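Beta/alpha-amylase (Paenibacillus polymyxa, PDB 3VOC) hydrolyses alpha-1,4-glucosidic linkages in starch-type polysaccharides, this chain being its family 14 beta-amylase domain, which releases maltose from non-reducing chain ends. Local coordinates at residues Trp175-Arg180 and Leu283-Met287; Ala64-Lys68 and Phe144-Ile150. All blocks are in the same frame, centred on the assembly; numbering follows the deposited sequence.

Interaction 1 (Trp175-Arg180 and Leu283-Met287); sequences WSYPGR and LHWQM
Trp285 lies with one face of its indole beneath the edge of Tyr177, an edge-to-face pair whose planes stand 62° apart; Tyr177 CE1 comes down on Trp285 CG at 3.4 Å. The indole's own edge points elsewhere, and its NE1 gives a hydrogen bond of 2.8 Å to Gly179 O, with the oxygen almost exactly in the ring plane. Trp175 NE1 reaches Gly179 O from the opposite face of the carbonyl plane, also at 2.8 Å, so this one carbonyl is gripped by two indoles, neither bond lying in the carbonyl plane. The two tryptophans touch again where Trp175 CZ2 meets Trp285 CZ2 at 3.8 Å. An alanine in place of Trp285 is likely to leave Gly179 O with one donor fewer and the edge of Tyr177 without its aromatic floor. Alongside, Gln286 NE2 donates a nearly straight bond (174°) to Pro178 O at 2.7 Å, which the bend in the glutamine at chi2 (-55°) helps to reach. Just beyond CE1, Tyr177 OH stands at the ring edge of His284, a residue that probably binds substrate and whose ND1 is hydrogen-bonded with Ser336 OG. The contact thus joins the loop after strand 153-156 to the loop after strand 275-279, two neighbouring strands of the TIM barrel, with helices 295-300 and 338-352 packed against the second loop.

Interaction 2 (Ala64-Lys68 and Phe144-Ile150); sequences ANAVK and FAGYKSI
Ala64 and Lys68, one turn apart on helix 58-69, meet the 3-10 segment that follows helix 127-144, a join, within the outer helical layer of the TIM barrel, between helix 58-69 and the turn that ends helix 127-144. The shapes complement each other because Tyr147 and Ile150, three residues apart, point toward the helix, and the end of the Phe144 ring swings in beside them, leaving a shallow hollow. The methyl of Ala64 is the bump that enters it. Its CB rests 3.8 Å from Tyr147 CE1, approaches the edge of the Phe144 ring at CE1, and has Ile150 CD1 closing the third side at 4.5 Å.

The fit is repeated in the reverse sense one turn on. Ile150 is now the bump, its CD1 settling between Ala64 O at 3.9 Å and Lys68 CB at 4.0 Å, while its CG2 lies against Lys68 CG. With chi1 at 76°, CG1 sits between the backbone N and the carbonyl carbon, a rotation that sends CD1 into this groove of the helix and leaves CG2 to meet the lysine. Lys68 contributes only the aliphatic base of its chain, its ammonium end leading away from the contact. Beneath the apolar part, Trp74 of strand 73-79 touches both Ala64 and Ile150, tying the pair to the barrel wall; Phe140 stacks on Phe144.

Toward the solvent side, Tyr147 reaches past Ala64 to the exposed Asn65, the two side chains crossing at about a right angle. There Tyr147 OH donates a 2.6 Å hydrogen bond to Asn65 OD1, which lies in the plane of the phenol ring, whereas the hydroxyl stands 39° out of the plane of the amide carbonyl.

Strand 153-156 connects the two contacts: interaction 2 uses the turn leading into it, interaction 1 the loop leaving it. They accordingly lie on opposite sides of the chain's centre, their own centres 39 Å apart and their nearest atoms about 29 Å apart, without touching. Interaction 1 is the one beside the probable substrate pocket. Its His284 side chain is about 6 Å from that of Ala361 and about 7 Å from that of Thr322, both probable substrate-binding residues, and about 4 Å from a bound glycerol, probably from the crystallisation liquor. Interaction 2 is structural packing; the Phe144 side chain is about 12 Å from that of Glu48, a ligand of the calcium ion.

Interaction 1 (Trp175-Arg180 and Leu283-Met287)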
loop_
_atom_site.group_PDB
_atom_site.type_symbol
_atom_site.label_atom_id
_atom_site.label_comp_id
_atom_site.label_asym_id
_atom_site.label_seq_id
_atom_site.Cartn_x
_atom_site.Cartn_y
_atom_site.Cartn_z
ATOM N N TRP A 175 -9.920 14.301 8.732
ATOM C CA TRP A 175 -9.992 14.260 7.270
ATOM C C TRP A 175 -11.374 13.802 6.808
ATOM O O TRP A 175 -11.952 12.904 7.397
ATOM C CB TRP A 175 -8.929 13.312 6.706
ATOM C CG TRP A 175 -9.028 13.119 5.232
ATOM C CD1 TRP A 175 -8.458 13.900 4.271
ATOM C CD2 TRP A 175 -9.771 12.099 4.542
ATOM N NE1 TRP A 175 -8.800 13.426 3.016
ATOM C CE2 TRP A 175 -9.599 12.322 3.157
ATOM C CE3 TRP A 175 -10.572 11.027 4.961
ATOM C CZ2 TRP A 175 -10.190 11.500 2.179
ATOM C CZ3 TRP A 175 -11.162 10.205 3.987
ATOM C CH2 TRP A 175 -10.966 10.450 2.614
ATOM N N SER A 176 -11.885 14.427 5.750
ATOM C CA SER A 176 -12.999 13.862 4.982
ATOM C C SER A 176 -12.764 14.110 3.498
ATOM O O SER A 176 -12.130 15.093 3.105
ATOM C CB SER A 176 -14.353 14.445 5.431
ATOM O OG SER A 176 -14.361 15.842 5.250
ATOM N N TYR A 177 -13.248 13.196 2.667
ATOM C CA TYR A 177 -13.075 13.314 1.227
ATOM C C TYR A 177 -13.769 14.616 0.781
ATOM O O TYR A 177 -14.825 14.947 1.321
ATOM C CB TYR A 177 -13.704 12.091 0.565
ATOM C CG TYR A 177 -13.493 11.994 -0.928
ATOM C CD1 TYR A 177 -12.273 11.540 -1.451
ATOM C CD2 TYR A 177 -14.521 12.330 -1.820
ATOM C CE1 TYR A 177 -12.078 11.442 -2.820
ATOM C CE2 TYR A 177 -14.343 12.224 -3.208
ATOM C CZ TYR A 177 -13.111 11.776 -3.693
ATOM O OH TYR A 177 -12.898 11.672 -5.042
ATOM N N PRO A 178 -13.175 15.373 -0.166
ATOM C CA PRO A 178 -11.934 15.145 -0.916
ATOM C C PRO A 178 -10.726 15.925 -0.372
ATOM O O PRO A 178 -9.945 16.456 -1.152
ATOM C CB PRO A 178 -12.296 15.688 -2.298
ATOM C CG PRO A 178 -13.164 16.938 -1.956
ATOM C CD PRO A 178 -13.857 16.605 -0.625
ATOM N N GLY A 179 -10.584 15.997 0.949
ATOM C CA GLY A 179 -9.456 16.708 1.570
ATOM C C GLY A 179 -8.138 16.150 1.053
ATOM O O GLY A 179 -7.999 14.936 0.843
ATOM N N ARG A 180 -7.166 17.020 0.814
ATOM C CA ARG A 180 -5.880 16.537 0.298
ATOM C C ARG A 180 -5.137 15.753 1.370
ATOM O O ARG A 180 -4.169 15.050 1.072
ATOM C CB ARG A 180 -4.995 17.677 -0.217
ATOM C CG ARG A 180 -4.618 18.677 0.842
ATOM C CD ARG A 180 -3.182 19.213 0.731
ATOM N NE ARG A 180 -2.981 19.993 1.950
ATOM C CZ ARG A 180 -2.015 19.816 2.842
ATOM N NH1 ARG A 180 -1.034 18.939 2.633
ATOM N NH2 ARG A 180 -2.014 20.558 3.940
ATOM N N LEU A 283 -4.138 7.936 -5.136
ATOM C CA LEU A 283 -4.524 9.189 -4.491
ATOM C C LEU A 283 -5.075 10.125 -5.571
ATOM O O LEU A 283 -4.449 11.121 -5.951
ATOM C CB LEU A 283 -3.335 9.763 -3.711
ATOM C CG LEU A 283 -2.802 8.833 -2.595
ATOM C CD1 LEU A 283 -1.497 9.376 -2.029
ATOM C CD2 LEU A 283 -3.853 8.711 -1.461
ATOM N N HIS A 284 -6.252 9.741 -6.071
ATOM C CA HIS A 284 -6.815 10.228 -7.322
ATOM C C HIS A 284 -7.530 11.581 -7.214
ATOM O O HIS A 284 -7.915 12.152 -8.232
ATOM C CB HIS A 284 -7.785 9.183 -7.915
ATOM C CG HIS A 284 -8.926 8.825 -7.005
ATOM N ND1 HIS A 284 -10.055 9.608 -6.876
ATOM C CD2 HIS A 284 -9.107 7.768 -6.176
ATOM C CE1 HIS A 284 -10.877 9.057 -5.999
ATOM N NE2 HIS A 284 -10.324 7.940 -5.557
ATOM N N TRP A 285 -7.708 12.081 -5.998
ATOM C CA TRP A 285 -8.453 13.333 -5.811
ATOM C C TRP A 285 -7.522 14.526 -5.599
ATOM O O TRP A 285 -6.366 14.350 -5.200
ATOM C CB TRP A 285 -9.486 13.187 -4.692
ATOM C CG TRP A 285 -8.965 12.836 -3.325
ATOM C CD1 TRP A 285 -8.805 13.690 -2.271
ATOM C CD2 TRP A 285 -8.613 11.526 -2.835
ATOM N NE1 TRP A 285 -8.346 12.998 -1.171
ATOM C CE2 TRP A 285 -8.229 11.673 -1.488
ATOM C CE3 TRP A 285 -8.580 10.247 -3.411
ATOM C CZ2 TRP A 285 -7.801 10.591 -0.700
ATOM C CZ3 TRP A 285 -8.151 9.160 -2.623
ATOM C CH2 TRP A 285 -7.766 9.350 -1.287
ATOM N N GLN A 286 -8.012 15.731 -5.901
ATOM C CA GLN A 286 -7.168 16.947 -5.965
ATOM C C GLN A 286 -6.035 16.873 -6.995
ATOM O O GLN A 286 -5.050 17.618 -6.912
ATOM C CB GLN A 286 -6.626 17.334 -4.579
ATOM C CG GLN A 286 -7.705 17.437 -3.498
ATOM C CD GLN A 286 -8.835 18.399 -3.868
ATOM O OE1 GLN A 286 -8.720 19.189 -4.805
ATOM N NE2 GLN A 286 -9.941 18.316 -3.142
ATOM N N MET A 287 -6.171 15.989 -7.982
ATOM C CA MET A 287 -5.160 15.892 -9.016
ATOM C C MET A 287 -5.068 17.190 -9.821
ATOM O O MET A 287 -3.970 17.702 -10.033
ATOM C CB MET A 287 -5.421 14.691 -9.951
ATOM C CG MET A 287 -5.054 13.333 -9.322
ATOM S SD MET A 287 -5.598 11.972 -10.382
ATOM C CE MET A 287 -4.474 12.159 -11.779
#

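Interaction 2 (Ala64-Lys68 and Phe144-Ile150)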
loop_
_atom_site.group_PDB
_atom_site.type_symbol
_atom_site.label_atom_id
_atom_site.label_comp_id
_atom_site.label_asym_id
_atom_site.label_seq_id
_atom_site.Cartn_x
_atom_site.Cartn_y
_atom_site.Cartn_z
ATOM N N ALA A 64 -5.139 -21.064 5.079
ATOM C CA ALA A 64 -4.423 -21.586 3.925
ATOM C C ALA A 64 -4.865 -23.003 3.570
ATOM O O ALA A 64 -5.003 -23.334 2.384
ATOM C CB ALA A 64 -2.894 -21.515 4.127
ATOM N N ASN A 65 -5.088 -23.832 4.592
ATOM C CA ASN A 65 -5.620 -25.191 4.383
ATOM C C ASN A 65 -6.960 -25.196 3.647
ATOM O O ASN A 65 -7.164 -26.004 2.749
ATOM C CB ASN A 65 -5.789 -25.923 5.714
ATOM C CG ASN A 65 -4.475 -26.402 6.289
ATOM O OD1 ASN A 65 -3.448 -26.366 5.619
ATOM N ND2 ASN A 65 -4.497 -26.838 7.556
ATOM N N ALA A 66 -7.876 -24.311 4.049
ATOM C CA ALA A 66 -9.187 -24.192 3.387
ATOM C C ALA A 66 -9.024 -23.789 1.908
ATOM O O ALA A 66 -9.648 -24.380 0.999
ATOM C CB ALA A 66 -10.095 -23.198 4.136
ATOM N N VAL A 67 -8.162 -22.807 1.669
ATOM C CA VAL A 67 -7.899 -22.321 0.304
ATOM C C VAL A 67 -7.322 -23.465 -0.558
ATOM O O VAL A 67 -7.804 -23.719 -1.665
ATOM C CB VAL A 67 -7.004 -21.043 0.304
ATOM C CG1 VAL A 67 -6.499 -20.693 -1.117
ATOM C CG2 VAL A 67 -7.766 -19.858 0.903
ATOM N N LYS A 68 -6.329 -24.171 -0.011
ATOM C CA LYS A 68 -5.713 -25.331 -0.674
ATOM C C LYS A 68 -6.728 -26.436 -0.990
ATOM O O LYS A 68 -6.745 -26.976 -2.093
ATOM C CB LYS A 68 -4.630 -25.921 0.232
ATOM C CG LYS A 68 -3.945 -27.136 -0.363
ATOM C CD LYS A 68 -2.903 -27.683 0.587
ATOM C CE LYS A 68 -2.219 -28.873 -0.048
ATOM N NZ LYS A 68 -3.054 -30.116 0.071
ATOM N N PHE A 144 5.452 -21.508 6.727
ATOM C CA PHE A 144 4.687 -21.761 5.520
ATOM C C PHE A 144 5.458 -22.386 4.367
ATOM O O PHE A 144 4.904 -22.549 3.272
ATOM C CB PHE A 144 3.941 -20.494 5.104
ATOM C CG PHE A 144 2.790 -20.177 6.016
ATOM C CD1 PHE A 144 1.500 -20.588 5.700
ATOM C CD2 PHE A 144 3.005 -19.510 7.229
ATOM C CE1 PHE A 144 0.436 -20.309 6.556
ATOM C CE2 PHE A 144 1.936 -19.233 8.090
ATOM C CZ PHE A 144 0.664 -19.633 7.755
ATOM N N ALA A 145 6.715 -22.747 4.618
ATOM C CA ALA A 145 7.561 -23.452 3.648
ATOM C C ALA A 145 6.867 -24.703 3.090
ATOM O O ALA A 145 6.961 -24.986 1.895
ATOM C CB ALA A 145 8.919 -23.821 4.288
ATOM N N GLY A 146 6.146 -25.432 3.948
ATOM C CA GLY A 146 5.395 -26.628 3.507
ATOM C C GLY A 146 4.186 -26.329 2.614
ATOM O O GLY A 146 3.551 -27.239 2.090
ATOM N N TYR A 147 3.866 -25.047 2.449
ATOM C CA TYR A 147 2.760 -24.610 1.593
ATOM C C TYR A 147 3.276 -24.016 0.282
ATOM O O TYR A 147 2.539 -23.321 -0.437
ATOM C CB TYR A 147 1.945 -23.528 2.309
ATOM C CG TYR A 147 1.104 -24.033 3.452
ATOM C CD1 TYR A 147 -0.234 -24.358 3.255
ATOM C CD2 TYR A 147 1.643 -24.185 4.732
ATOM C CE1 TYR A 147 -1.019 -24.824 4.295
ATOM C CE2 TYR A 147 0.860 -24.653 5.787
ATOM C CZ TYR A 147 -0.475 -24.960 5.559
ATOM O OH TYR A 147 -1.273 -25.435 6.584
ATOM N N LYS A 148 4.542 -24.279 -0.032
ATOM C CA LYS A 148 5.199 -23.623 -1.182
ATOM C C LYS A 148 4.416 -23.768 -2.500
ATOM O O LYS A 148 4.230 -22.791 -3.233
ATOM C CB LYS A 148 6.652 -24.113 -1.307
ATOM C CG LYS A 148 7.300 -23.862 -2.630
ATOM C CD LYS A 148 8.617 -24.608 -2.740
ATOM C CE LYS A 148 9.211 -24.419 -4.130
ATOM N NZ LYS A 148 10.007 -23.180 -4.189
ATOM N N SER A 149 3.908 -24.970 -2.777
ATOM C CA SER A 149 3.216 -25.214 -4.041
ATOM C C SER A 149 1.911 -24.421 -4.233
ATOM O O SER A 149 1.445 -24.282 -5.362
ATOM C CB SER A 149 2.906 -26.692 -4.221
ATOM O OG SER A 149 1.815 -27.087 -3.407
ATOM N N ILE A 150 1.312 -23.923 -3.162
ATOM C CA ILE A 150 0.071 -23.156 -3.334
ATOM C C ILE A 150 0.251 -21.632 -3.324
ATOM O O ILE A 150 -0.714 -20.896 -3.563
ATOM C CB ILE A 150 -1.032 -23.582 -2.336
ATOM C CG1 ILE A 150 -0.752 -23.016 -0.937
ATOM C CG2 ILE A 150 -1.213 -25.130 -2.364
ATOM C CD1 ILE A 150 -1.977 -22.979 -0.026
#